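Local coordinates for protein putative metal-dependent isothiocyanate hydrolase SaxA (PDB 6BRM) that probably hydrolyses isothiocyanates, using a pair of zinc ions held in a metallo-beta-lactamase-type fold, at residues L11-A16 and F20-M25; G126-N131 and G144-L149; T187-A190 and G196-I199. All coordinates share one frame; numbering follows the deposited sequence.

Contact 1 of 3, residues L11-A16 and F20-M25; sequences LVLQYA and FLIDPM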
ATOM      1  N   LEU B  11       9.371   9.974 -20.768  1.00 53.32           N
ATOM      2  CA  LEU B  11      10.722   9.484 -21.033  1.00 53.05           C
ATOM      3  C   LEU B  11      10.689   8.304 -21.993  1.00 54.26           C
ATOM      4  O   LEU B  11       9.693   7.576 -22.049  1.00 55.46           O
ATOM      5  CB  LEU B  11      11.426   9.101 -19.725  1.00 53.20           C
ATOM      6  CG  LEU B  11      10.653   8.331 -18.643  1.00 53.00           C
ATOM      7  CD1 LEU B  11      10.782   6.828 -18.829  1.00 52.57           C
ATOM      8  CD2 LEU B  11      11.140   8.728 -17.257  1.00 52.25           C
ATOM      9  N   VAL B  12      11.767   8.142 -22.763  1.00 55.03           N
ATOM     10  CA  VAL B  12      11.948   6.962 -23.613  1.00 55.59           C
ATOM     11  C   VAL B  12      13.083   6.111 -23.055  1.00 54.17           C
ATOM     12  O   VAL B  12      14.106   6.639 -22.611  1.00 52.40           O
ATOM     13  CB  VAL B  12      12.156   7.293 -25.118  1.00 57.26           C
ATOM     14  CG1 VAL B  12      10.931   8.006 -25.667  1.00 57.20           C
ATOM     15  CG2 VAL B  12      13.402   8.131 -25.375  1.00 58.50           C
ATOM     16  N   LEU B  13      12.872   4.796 -23.079  1.00 54.73           N
ATOM     17  CA  LEU B  13      13.734   3.826 -22.410  1.00 53.30           C
ATOM     18  C   LEU B  13      14.069   2.699 -23.375  1.00 53.71           C
ATOM     19  O   LEU B  13      13.204   1.876 -23.687  1.00 54.05           O
ATOM     20  CB  LEU B  13      13.010   3.270 -21.178  1.00 52.42           C
ATOM     21  CG  LEU B  13      13.604   2.075 -20.425  1.00 52.81           C
ATOM     22  CD1 LEU B  13      15.078   2.282 -20.102  1.00 51.55           C
ATOM     23  CD2 LEU B  13      12.806   1.816 -19.154  1.00 52.85           C
ATOM     24  N   GLN B  14      15.314   2.677 -23.859  1.00 54.47           N
ATOM     25  CA  GLN B  14      15.804   1.570 -24.680  1.00 55.05           C
ATOM     26  C   GLN B  14      16.363   0.482 -23.758  1.00 55.44           C
ATOM     27  O   GLN B  14      17.434   0.649 -23.171  1.00 56.70           O
ATOM     28  CB  GLN B  14      16.851   2.047 -25.690  1.00 56.07           C
ATOM     29  CG  GLN B  14      17.236   0.976 -26.711  1.00 58.02           C
ATOM     30  CD  GLN B  14      17.623   1.519 -28.081  1.00 58.65           C
ATOM     31  OE1 GLN B  14      17.108   2.543 -28.539  1.00 58.60           O
ATOM     32  NE2 GLN B  14      18.519   0.810 -28.757  1.00 58.76           N
ATOM     33  N   TYR B  15      15.619  -0.619 -23.627  1.00 55.60           N
ATOM     34  CA  TYR B  15      15.913  -1.680 -22.655  1.00 54.22           C
ATOM     35  C   TYR B  15      15.791  -3.059 -23.312  1.00 54.26           C
ATOM     36  O   TYR B  15      14.722  -3.417 -23.818  1.00 52.89           O
ATOM     37  CB  TYR B  15      14.944  -1.568 -21.469  1.00 54.78           C
ATOM     38  CG  TYR B  15      15.341  -2.365 -20.239  1.00 54.02           C
ATOM     39  CD1 TYR B  15      15.142  -3.745 -20.178  1.00 53.48           C
ATOM     40  CD2 TYR B  15      15.893  -1.737 -19.124  1.00 53.27           C
ATOM     41  CE1 TYR B  15      15.498  -4.474 -19.054  1.00 52.02           C
ATOM     42  CE2 TYR B  15      16.252  -2.462 -17.994  1.00 52.81           C
ATOM     43  CZ  TYR B  15      16.048  -3.832 -17.966  1.00 51.89           C
ATOM     44  OH  TYR B  15      16.399  -4.564 -16.859  1.00 50.58           O
ATOM     45  N   ALA B  16      16.892  -3.815 -23.299  1.00 53.96           N
ATOM     46  CA  ALA B  16      16.947  -5.189 -23.822  1.00 52.46           C
ATOM     47  C   ALA B  16      16.571  -5.292 -25.306  1.00 51.77           C
ATOM     48  O   ALA B  16      15.831  -6.192 -25.721  1.00 52.84           O
ATOM     49  CB  ALA B  16      16.086  -6.120 -22.969  1.00 53.48           C
ATOM     50  N   PHE B  20      10.640   1.855 -25.361  1.00 50.65           N
ATOM     51  CA  PHE B  20       9.343   2.196 -24.774  1.00 48.66           C
ATOM     52  C   PHE B  20       9.235   3.704 -24.631  1.00 49.41           C
ATOM     53  O   PHE B  20      10.249   4.386 -24.499  1.00 50.06           O
ATOM     54  CB  PHE B  20       9.188   1.567 -23.386  1.00 47.72           C
ATOM     55  CG  PHE B  20       9.479   0.098 -23.350  1.00 46.97           C
ATOM     56  CD1 PHE B  20       8.563  -0.816 -23.862  1.00 47.09           C
ATOM     57  CD2 PHE B  20      10.667  -0.376 -22.815  1.00 46.26           C
ATOM     58  CE1 PHE B  20       8.825  -2.177 -23.835  1.00 46.05           C
ATOM     59  CE2 PHE B  20      10.937  -1.736 -22.785  1.00 47.09           C
ATOM     60  CZ  PHE B  20      10.014  -2.637 -23.295  1.00 47.06           C
ATOM     61  N   LEU B  21       8.001   4.206 -24.658  1.00 48.27           N
ATOM     62  CA  LEU B  21       7.693   5.594 -24.330  1.00 47.16           C
ATOM     63  C   LEU B  21       6.749   5.565 -23.135  1.00 47.71           C
ATOM     64  O   LEU B  21       5.588   5.186 -23.276  1.00 46.98           O
ATOM     65  CB  LEU B  21       7.049   6.297 -25.534  1.00 46.59           C
ATOM     66  CG  LEU B  21       6.479   7.716 -25.387  1.00 46.17           C
ATOM     67  CD1 LEU B  21       7.509   8.726 -24.906  1.00 45.48           C
ATOM     68  CD2 LEU B  21       5.885   8.164 -26.714  1.00 46.53           C
ATOM     69  N   ILE B  22       7.256   5.948 -21.961  1.00 48.20           N
ATOM     70  CA  ILE B  22       6.478   5.920 -20.723  1.00 48.86           C
ATOM     71  C   ILE B  22       5.838   7.287 -20.495  1.00 50.95           C
ATOM     72  O   ILE B  22       6.539   8.298 -20.481  1.00 53.50           O
ATOM     73  CB  ILE B  22       7.354   5.529 -19.501  1.00 49.09           C
ATOM     74  CG1 ILE B  22       7.899   4.094 -19.656  1.00 49.87           C
ATOM     75  CG2 ILE B  22       6.571   5.666 -18.194  1.00 48.58           C
ATOM     76  CD1 ILE B  22       9.337   4.016 -20.124  1.00 50.25           C
ATOM     77  N   ASP B  23       4.514   7.299 -20.314  1.00 51.18           N
ATOM     78  CA  ASP B  23       3.743   8.496 -19.946  1.00 51.65           C
ATOM     79  C   ASP B  23       3.928   9.690 -20.902  1.00 51.94           C
ATOM     80  O   ASP B  23       4.532  10.700 -20.528  1.00 52.24           O
ATOM     81  CB  ASP B  23       4.058   8.899 -18.499  1.00 53.41           C
ATOM     82  CG  ASP B  23       3.660   7.829 -17.491  1.00 54.05           C
ATOM     83  OD1 ASP B  23       3.353   6.690 -17.903  1.00 55.19           O
ATOM     84  OD2 ASP B  23       3.654   8.133 -16.280  1.00 53.30           O
ATOM     85  N   PRO B  24       3.393   9.585 -22.134  1.00 52.28           N
ATOM     86  CA  PRO B  24       3.590  10.653 -23.122  1.00 53.98           C
ATOM     87  C   PRO B  24       2.736  11.913 -22.884  1.00 55.91           C
ATOM     88  O   PRO B  24       1.506  11.858 -22.983  1.00 55.23           O
ATOM     89  CB  PRO B  24       3.229   9.981 -24.462  1.00 54.68           C
ATOM     90  CG  PRO B  24       2.764   8.594 -24.147  1.00 53.70           C
ATOM     91  CD  PRO B  24       2.562   8.492 -22.668  1.00 52.90           C
ATOM     92  N   MET B  25       3.401  13.023 -22.553  1.00 58.90           N
ATOM     93  CA  MET B  25       2.795  14.358 -22.549  1.00 60.61           C
ATOM     94  C   MET B  25       3.367  15.111 -23.753  1.00 63.11           C
ATOM     95  O   MET B  25       4.542  15.489 -23.747  1.00 65.51           O
ATOM     96  CB  MET B  25       3.112  15.095 -21.246  1.00 60.80           C
ATOM     97  CG  MET B  25       2.224  16.303 -20.985  1.00 62.32           C
ATOM     98  SD  MET B  25       3.019  17.677 -20.123  1.00 63.78           S
ATOM     99  CE  MET B  25       3.585  16.918 -18.605  1.00 63.62           C
TER
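I22 N donates to L11 O at 2.9 Å, the shortest of the bonds that join these two strands, while the return bond from L11 N to I22 O is weak. L11 and I22 thus form one antiparallel hydrogen-bonded pair. L13 and F20 form another, with L13 N to F20 O at 3.0 Å and F20 N to L13 O at 3.1 Å. Between them lies the non-hydrogen-bonded pair V12 and L21, whose branches V12 CG1 and L21 CD1 meet at 3.6 Å. On the other face, L11 has CG between its backbone N and carbonyl carbon (chi1 42°), which brings CD1 across the I22 side chain, against its CB and CD1. I22 CD1 also reaches L13 CB at 3.9 Å, and Y15 CB touches the F20 ring at its edge. Large apolar and aromatic residues suit this face because it is buried: L13 rests on I161 and F20 on the ring of F151, both in the second sheet. Just beyond I22, D23 OD2 is hydrogen-bonded to ND1 of the zinc ligand H72. The beta hairpin of strands 10-15 and 18-22 lies between strand 2-7 and strand 62-64 of its own sheet, and its L13 and Y15 side chains pack on strand 159-163 of the other.

Contact 2 of 3, residues G126-N131 and G144-L149; sequences GQHGSN and GDACGL. With ZN (zinc ion), chain L.
H128 reaches past the carbonyl of G144 and the methyl of A146 to a zinc ion. Its CB is the part nearest G144, with 4.3 Å between H128 CB and G144 O. From there CG stands anti to the backbone N (chi1 -159°), which brings the ring beside A146, where H128 CD2 lies 4.1 Å from A146 CB in an oblique approach. Alanine suits this place because its methyl fits beside the ring and also touches H67. Further round the ring, ND1 is hydrogen-bonded to the carbonyl oxygen of I198, which fixes the ring's rotation and turns NE2 to the metal, and CE1 packs against the side chain of I199. At the tip, H128 NE2 binds the zinc ion at 2.2 Å. A water lies in the plane of the H128 ring, its oxygen bound to the same zinc ion also at 2.2 Å, and H67, H69 and D164 complete the site. The backbone at H128 forms an inverse gamma turn. G144, with positive phi, leads the chain out of helix 137-143, a conformation easy for a residue without CB. Q127 points away from the 144-149 segment; its NE2 bonds N131 OD1 at 2.9 Å, in the plane of both amides, and its OE1 takes the backbone N of K169 of the second subunit. A loop histidine joining two histidines and an aspartate around one zinc ion is typical of the dinuclear site of the metallo-beta-lactamase superfamily, whose HxHxDH signature is the sequence from H67 to H72.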
ATOM      1  N   GLY B 126       1.620   2.047  -5.651  1.00 45.96           N
ATOM      2  CA  GLY B 126       2.036   3.268  -4.956  1.00 45.41           C
ATOM      3  C   GLY B 126       0.848   3.896  -4.255  1.00 45.36           C
ATOM      4  O   GLY B 126      -0.244   3.325  -4.244  1.00 43.29           O
ATOM      5  N   GLN B 127       1.068   5.059  -3.649  1.00 45.42           N
ATOM      6  CA  GLN B 127      -0.013   5.873  -3.111  1.00 46.51           C
ATOM      7  C   GLN B 127       0.169   7.324  -3.555  1.00 47.79           C
ATOM      8  O   GLN B 127       1.115   7.991  -3.136  1.00 50.00           O
ATOM      9  CB  GLN B 127      -0.059   5.764  -1.587  1.00 47.16           C
ATOM     10  CG  GLN B 127      -1.388   6.199  -0.987  1.00 47.46           C
ATOM     11  CD  GLN B 127      -1.561   5.745   0.447  1.00 48.29           C
ATOM     12  OE1 GLN B 127      -2.215   4.736   0.715  1.00 48.57           O
ATOM     13  NE2 GLN B 127      -0.968   6.484   1.377  1.00 48.66           N
ATOM     14  N   HIS B 128      -0.752   7.805  -4.390  1.00 48.66           N
ATOM     15  CA  HIS B 128      -0.681   9.138  -4.999  1.00 47.83           C
ATOM     16  C   HIS B 128      -1.297  10.175  -4.050  1.00 48.15           C
ATOM     17  O   HIS B 128      -2.275  10.846  -4.387  1.00 51.12           O
ATOM     18  CB  HIS B 128      -1.410   9.113  -6.357  1.00 47.35           C
ATOM     19  CG  HIS B 128      -1.005  10.203  -7.302  1.00 47.82           C
ATOM     20  ND1 HIS B 128      -0.387  11.366  -6.893  1.00 46.80           N
ATOM     21  CD2 HIS B 128      -1.161  10.313  -8.643  1.00 46.82           C
ATOM     22  CE1 HIS B 128      -0.168  12.137  -7.944  1.00 46.88           C
ATOM     23  NE2 HIS B 128      -0.635  11.526  -9.016  1.00 45.96           N
ATOM     24  N   GLY B 129      -0.706  10.318  -2.867  1.00 46.80           N
ATOM     25  CA  GLY B 129      -1.275  11.153  -1.806  1.00 46.04           C
ATOM     26  C   GLY B 129      -0.965  10.632  -0.421  1.00 45.91           C
ATOM     27  O   GLY B 129      -0.491   9.509  -0.261  1.00 45.31           O
ATOM     28  N   SER B 130      -1.239  11.465   0.580  1.00 48.15           N
ATOM     29  CA  SER B 130      -1.080  11.094   1.990  1.00 48.89           C
ATOM     30  C   SER B 130      -2.181  10.135   2.440  1.00 48.99           C
ATOM     31  O   SER B 130      -3.190   9.976   1.757  1.00 50.48           O
ATOM     32  CB  SER B 130      -1.124  12.343   2.867  1.00 49.43           C
ATOM     33  OG  SER B 130      -2.382  12.991   2.745  1.00 50.21           O
ATOM     34  N   ASN B 131      -1.983   9.517   3.600  1.00 50.01           N
ATOM     35  CA  ASN B 131      -2.990   8.639   4.218  1.00 49.83           C
ATOM     36  C   ASN B 131      -4.327   9.343   4.452  1.00 51.05           C
ATOM     37  O   ASN B 131      -5.386   8.737   4.273  1.00 52.13           O
ATOM     38  CB  ASN B 131      -2.474   8.085   5.556  1.00 48.91           C
ATOM     39  CG  ASN B 131      -1.400   7.028   5.381  1.00 48.57           C
ATOM     40  OD1 ASN B 131      -0.962   6.745   4.269  1.00 49.07           O
ATOM     41  ND2 ASN B 131      -0.970   6.437   6.488  1.00 48.59           N
ATOM     42  N   GLY B 144      -6.583   8.594  -7.340  1.00 55.81           N
ATOM     43  CA  GLY B 144      -6.746   7.235  -7.868  1.00 53.43           C
ATOM     44  C   GLY B 144      -5.550   6.326  -7.670  1.00 52.19           C
ATOM     45  O   GLY B 144      -4.777   6.495  -6.723  1.00 51.67           O
ATOM     46  N   ASP B 145      -5.418   5.355  -8.572  1.00 52.65           N
ATOM     47  CA  ASP B 145      -4.258   4.473  -8.634  1.00 52.82           C
ATOM     48  C   ASP B 145      -3.252   4.997  -9.655  1.00 53.09           C
ATOM     49  O   ASP B 145      -3.633   5.608 -10.659  1.00 51.74           O
ATOM     50  CB  ASP B 145      -4.685   3.051  -9.015  1.00 53.28           C
ATOM     51  CG  ASP B 145      -5.644   2.431  -8.010  1.00 53.83           C
ATOM     52  OD1 ASP B 145      -5.436   2.596  -6.791  1.00 54.58           O
ATOM     53  OD2 ASP B 145      -6.606   1.764  -8.443  1.00 55.17           O
ATOM     54  N   ALA B 146      -1.970   4.751  -9.388  1.00 52.88           N
ATOM     55  CA  ALA B 146      -0.890   5.084 -10.321  1.00 52.89           C
ATOM     56  C   ALA B 146       0.322   4.195 -10.043  1.00 51.94           C
ATOM     57  O   ALA B 146       0.962   4.324  -8.996  1.00 53.21           O
ATOM     58  CB  ALA B 146      -0.522   6.553 -10.202  1.00 52.73           C
ATOM     59  N   CYS B 147       0.638   3.304 -10.983  1.00 51.16           N
ATOM     60  CA  CYS B 147       1.590   2.218 -10.729  1.00 50.69           C
ATOM     61  C   CYS B 147       3.047   2.570 -11.019  1.00 49.08           C
ATOM     62  O   CYS B 147       3.344   3.409 -11.876  1.00 47.24           O
ATOM     63  CB  CYS B 147       1.209   0.971 -11.535  1.00 50.83           C
ATOM     64  SG  CYS B 147       1.393   1.135 -13.327  1.00 54.59           S
ATOM     65  N   GLY B 148       3.942   1.915 -10.282  1.00 46.84           N
ATOM     66  CA  GLY B 148       5.369   1.911 -10.578  1.00 44.57           C
ATOM     67  C   GLY B 148       5.682   0.801 -11.560  1.00 43.56           C
ATOM     68  O   GLY B 148       4.828  -0.051 -11.832  1.00 43.18           O
ATOM     69  N   LEU B 149       6.901   0.814 -12.097  1.00 42.55           N
ATOM     70  CA  LEU B 149       7.339  -0.176 -13.089  1.00 43.09           C
ATOM     71  C   LEU B 149       8.786  -0.571 -12.841  1.00 43.31           C
ATOM     72  O   LEU B 149       9.665   0.291 -12.830  1.00 43.46           O
ATOM     73  CB  LEU B 149       7.242   0.392 -14.504  1.00 43.12           C
ATOM     74  CG  LEU B 149       5.904   0.922 -14.998  1.00 43.74           C
ATOM     75  CD1 LEU B 149       6.115   1.711 -16.283  1.00 44.27           C
ATOM     76  CD2 LEU B 149       4.924  -0.218 -15.215  1.00 44.51           C
TER
HETATM   77 ZN    ZN L 301      -0.585  11.737 -11.201  1.00 48.41          ZN
HETATM   78  O   HOH W   1      -0.250  13.630 -12.245  1.00 47.57           O

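Contact 3 of 3, residues T187-A190 and G196-I199; sequences TGYA and GPII
A190 and I199 lose the most surface here, with Y189 and P197 closing the outer side. A190 is held at both its backbone and its methyl group. Its carbonyl accepts the contact's one hydrogen bond, I198 N to A190 O at 3.1 Å, which is almost straight at the hydrogen (178°). A190 CB, meanwhile, packs against I198 CG1 at 3.7 Å. The I198 branch can lie there because CG1 sits between its own N and carbonyl carbon (chi1 55°), which also brings it beside A190 O. Alanine suits position 190, where two isoleucines come close. I199 extends its CG1 along the backbone of the 187-190 segment, 3.7 Å from A190 N, and ends with I199 CD1 3.8 Å from G188 N. Glycine at 188 provides the room that this methyl occupies. At the outer edge Y189 and P197 lie side by side, pointing the same way, and Y189 CE1 is 3.9 Å from P197 CG. Both suit the rim: the proline gives a rigid apolar patch, and the tyrosine can cover it while keeping its phenol near the surface. Segment 187-190 leads into strand 191-192, and 196-199 begins with its antiparallel partner, strand 196-197; I199 also touches the zinc ligand H221. With one hydrogen bond between main-chain groups at the centre and otherwise aliphatic and ring contacts, the join depends on shape and burial far more than on charge, and no charged side chain takes part.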
ATOM      1  N   THR B 187      10.025  13.639  -8.593  1.00 53.81           N
ATOM      2  CA  THR B 187      10.329  14.600  -7.521  1.00 54.48           C
ATOM      3  C   THR B 187       9.850  16.023  -7.859  1.00 56.45           C
ATOM      4  O   THR B 187      10.622  16.985  -7.832  1.00 56.32           O
ATOM      5  CB  THR B 187      11.844  14.627  -7.220  1.00 54.17           C
ATOM      6  OG1 THR B 187      12.567  14.868  -8.432  1.00 54.45           O
ATOM      7  CG2 THR B 187      12.298  13.314  -6.628  1.00 54.36           C
ATOM      8  N   GLY B 188       8.563  16.144  -8.165  1.00 57.31           N
ATOM      9  CA  GLY B 188       7.940  17.437  -8.422  1.00 58.13           C
ATOM     10  C   GLY B 188       7.614  18.224  -7.172  1.00 58.51           C
ATOM     11  O   GLY B 188       7.636  19.457  -7.192  1.00 58.15           O
ATOM     12  N   TYR B 189       7.310  17.508  -6.090  1.00 59.38           N
ATOM     13  CA  TYR B 189       6.815  18.099  -4.843  1.00 59.23           C
ATOM     14  C   TYR B 189       5.564  18.961  -5.078  1.00 59.09           C
ATOM     15  O   TYR B 189       5.453  20.084  -4.576  1.00 61.96           O
ATOM     16  CB  TYR B 189       7.927  18.873  -4.113  1.00 58.51           C
ATOM     17  CG  TYR B 189       7.693  19.022  -2.621  1.00 59.50           C
ATOM     18  CD1 TYR B 189       7.675  17.903  -1.782  1.00 59.41           C
ATOM     19  CD2 TYR B 189       7.494  20.279  -2.040  1.00 59.72           C
ATOM     20  CE1 TYR B 189       7.463  18.031  -0.414  1.00 59.87           C
ATOM     21  CE2 TYR B 189       7.285  20.416  -0.671  1.00 59.14           C
ATOM     22  CZ  TYR B 189       7.269  19.291   0.138  1.00 59.34           C
ATOM     23  OH  TYR B 189       7.059  19.419   1.492  1.00 58.38           O
ATOM     24  N   ALA B 190       4.638  18.424  -5.869  1.00 58.27           N
ATOM     25  CA  ALA B 190       3.288  18.961  -5.950  1.00 58.84           C
ATOM     26  C   ALA B 190       2.619  18.713  -4.607  1.00 58.93           C
ATOM     27  O   ALA B 190       2.753  17.629  -4.037  1.00 57.33           O
ATOM     28  CB  ALA B 190       2.505  18.295  -7.071  1.00 58.34           C
ATOM     29  N   GLY B 196      -1.418  17.845   2.316  1.00 56.05           N
ATOM     30  CA  GLY B 196       0.031  17.668   2.174  1.00 54.13           C
ATOM     31  C   GLY B 196       0.440  17.126   0.814  1.00 53.07           C
ATOM     32  O   GLY B 196      -0.404  17.013  -0.077  1.00 52.50           O
ATOM     33  N   PRO B 197       1.741  16.783   0.646  1.00 51.93           N
ATOM     34  CA  PRO B 197       2.304  16.331  -0.639  1.00 51.07           C
ATOM     35  C   PRO B 197       1.570  15.157  -1.302  1.00 51.67           C
ATOM     36  O   PRO B 197       1.091  14.256  -0.606  1.00 54.73           O
ATOM     37  CB  PRO B 197       3.734  15.925  -0.274  1.00 51.13           C
ATOM     38  CG  PRO B 197       4.071  16.765   0.904  1.00 51.52           C
ATOM     39  CD  PRO B 197       2.791  16.913   1.677  1.00 51.92           C
ATOM     40  N   ILE B 198       1.481  15.201  -2.635  1.00 48.65           N
ATOM     41  CA  ILE B 198       0.822  14.162  -3.446  1.00 46.54           C
ATOM     42  C   ILE B 198       1.790  13.287  -4.261  1.00 45.27           C
ATOM     43  O   ILE B 198       1.378  12.250  -4.799  1.00 43.00           O
ATOM     44  CB  ILE B 198      -0.257  14.752  -4.395  1.00 46.74           C
ATOM     45  CG1 ILE B 198       0.318  15.851  -5.302  1.00 46.24           C
ATOM     46  CG2 ILE B 198      -1.427  15.295  -3.587  1.00 46.89           C
ATOM     47  CD1 ILE B 198      -0.502  16.105  -6.547  1.00 46.44           C
ATOM     48  N   ILE B 199       3.049  13.722  -4.372  1.00 43.81           N
ATOM     49  CA  ILE B 199       4.127  12.942  -4.980  1.00 44.37           C
ATOM     50  C   ILE B 199       5.418  13.162  -4.166  1.00 46.06           C
ATOM     51  O   ILE B 199       5.384  13.822  -3.123  1.00 45.47           O
ATOM     52  CB  ILE B 199       4.310  13.297  -6.484  1.00 44.58           C
ATOM     53  CG1 ILE B 199       4.583  14.793  -6.683  1.00 44.28           C
ATOM     54  CG2 ILE B 199       3.085  12.881  -7.292  1.00 43.57           C
ATOM     55  CD1 ILE B 199       4.940  15.155  -8.111  1.00 44.26           C
TER

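Along the chain the three contacts follow in series, each closing before the next opens. Contact 1 belongs to the sheet that contains strands 10-15 and 18-22; contact 2 runs into strand 148-152 of the other seven-stranded sheet, and contact 3 begins just beyond that sheet's strand 182-186. The centre of contact 1 is about 20 Å from that of contact 2 and about 22 Å from that of contact 3, across the middle of the chain, and it touches neither. Contacts 2 and 3 have centres about 12 Å apart and do touch. Loops at the end of the second sheet, with the segment after the small hairpin, meet beside the zinc site, while contact 1 builds the facing sheet.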